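PDB 1VIM: uncharacterized protein AF_1796, which is of unknown function but belongs to the SIS family of sugar-phosphate-binding domains and may bind a carbohydrate derivative and act as an isomerase. Local coordinates for residues 51-56 and 91-96. Numbering follows the deposited sequence.
Sequences FVIGAG and DVLVGI. Unlike the reference sequence in segment 91-96: Gly95 (reference Ala).
The carbonyl oxygen of Phe51 is gripped by two groups of strand 92-96: Val94 N donates a hydrogen bond of 2.8 Å to Phe51 O, and Leu93 CA adds a C-H...O contact to the same oxygen at 3.2 Å. The pattern repeats two residues on, where Ile53 O receives Ile96 N and the CA of Gly95. In the other direction Phe51 N reaches Val92 O at 2.8 Å, almost straight at 171°, and Ile53 N takes Val94 O. Strand 50-53 thus pairs in parallel with strand 92-96, and the axes of 51-53 and 92-96 approach to 4.6 Å. The two are neighbours in the five-stranded parallel sheet of the SIS domain, a three-layer alpha/beta fold with the flavodoxin-type strand order 2-1-3-4-5, and helix 56-71 and strand 76-78 lie between them in sequence. Phe51, Ile53 and Leu93 share one face of the sheet, where helix 103-115 covers Ile53 and Leu93 through Ile108, Ser109 and Ala112. Leu93 swings CD1 over the neighbouring strand, 3.8 Å from Ile53 CG2, because its CG stands opposite the backbone N (chi1 177°). The other face carries Val52 and Val94, with helix 56-71 packing on Val52. Beyond the last bridge, a water links the loop after the first strand to the end of the second, accepting from Ala55 N and donating to Ile96 O. At the opposite end the Phe51 ring lies obliquely beside the Asp91 carboxylate, planes 42° apart, CE1 3.5 Å from OD2; that oxygen is held by Arg48 in a salt bridge and by the backbone N of Thr88. An alanine in place of Phe51 would remove the ring packed against Asp91, Tyr77 and Ile87, and would probably open a gap among them.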
# COMPACT_ATOMS: atom_id res chain seq x y z
N PHE A 51 16.81 5.02 1.39
CA PHE A 51 15.39 5.27 1.39
C PHE A 51 14.99 5.63 -0.02
O PHE A 51 15.76 6.34 -0.72
CB PHE A 51 15.06 6.45 2.31
CG PHE A 51 15.26 6.17 3.79
CD1 PHE A 51 16.52 5.94 4.34
CD2 PHE A 51 14.17 6.18 4.66
CE1 PHE A 51 16.68 5.68 5.70
CE2 PHE A 51 14.32 5.96 6.02
CZ PHE A 51 15.56 5.69 6.54
N VAL A 52 13.81 5.19 -0.47
CA VAL A 52 13.37 5.51 -1.84
C VAL A 52 12.01 6.19 -1.82
O VAL A 52 11.17 5.92 -0.92
CB VAL A 52 13.31 4.29 -2.77
CG1 VAL A 52 14.64 3.55 -2.73
CG2 VAL A 52 12.12 3.41 -2.42
N ILE A 53 11.77 7.06 -2.80
CA ILE A 53 10.46 7.72 -2.90
C ILE A 53 10.13 8.05 -4.34
O ILE A 53 11.00 8.49 -5.09
CB ILE A 53 10.37 8.99 -2.02
CG1 ILE A 53 8.95 9.59 -2.08
CG2 ILE A 53 11.41 10.05 -2.45
CD1 ILE A 53 8.72 10.70 -1.10
N GLY A 54 8.86 7.84 -4.71
CA GLY A 54 8.27 8.45 -5.89
C GLY A 54 6.78 8.56 -5.67
O GLY A 54 6.25 7.90 -4.77
N ALA A 55 6.13 9.41 -6.45
CA ALA A 55 4.68 9.55 -6.37
C ALA A 55 4.04 8.78 -7.50
O ALA A 55 4.59 8.65 -8.57
CB ALA A 55 4.29 11.00 -6.48
N GLY A 56 2.85 8.25 -7.26
CA GLY A 56 2.10 7.59 -8.33
C GLY A 56 2.89 6.46 -8.99
O GLY A 56 3.50 5.63 -8.32
N ASP A 91 22.23 8.54 5.83
CA ASP A 91 21.47 7.79 4.84
C ASP A 91 21.47 8.48 3.48
O ASP A 91 21.93 9.61 3.33
CB ASP A 91 20.04 7.60 5.38
CG ASP A 91 20.03 6.85 6.67
OD1 ASP A 91 20.81 5.86 6.82
OD2 ASP A 91 19.27 7.17 7.60
N VAL A 92 20.92 7.78 2.49
CA VAL A 92 20.71 8.37 1.18
C VAL A 92 19.27 8.16 0.78
O VAL A 92 18.71 7.08 0.99
CB VAL A 92 21.70 7.80 0.14
CG1 VAL A 92 21.49 6.33 -0.07
CG2 VAL A 92 21.59 8.56 -1.19
N LEU A 93 18.68 9.19 0.22
CA LEU A 93 17.33 9.14 -0.34
C LEU A 93 17.47 9.13 -1.84
O LEU A 93 18.21 9.94 -2.41
CB LEU A 93 16.57 10.40 0.09
CG LEU A 93 15.15 10.57 -0.46
CD1 LEU A 93 14.21 9.40 -0.03
CD2 LEU A 93 14.59 11.89 0.03
N VAL A 94 16.75 8.21 -2.49
CA VAL A 94 16.68 8.16 -3.95
C VAL A 94 15.27 8.60 -4.31
O VAL A 94 14.30 7.92 -3.99
CB VAL A 94 16.96 6.75 -4.50
CG1 VAL A 94 16.87 6.77 -6.04
CG2 VAL A 94 18.35 6.24 -4.03
N GLY A 95 15.15 9.73 -4.99
CA GLY A 95 13.87 10.26 -5.41
C GLY A 95 13.71 10.13 -6.91
O GLY A 95 14.60 10.50 -7.68
N ILE A 96 12.58 9.60 -7.33
CA ILE A 96 12.30 9.39 -8.75
C ILE A 96 11.18 10.30 -9.18
O ILE A 96 10.07 10.24 -8.64
CB ILE A 96 11.88 7.92 -8.98
CG1 ILE A 96 12.97 6.98 -8.47
CG2 ILE A 96 11.59 7.68 -10.47
CD1 ILE A 96 12.61 5.53 -8.61
O HOH W 1 7.50 11.06 -8.30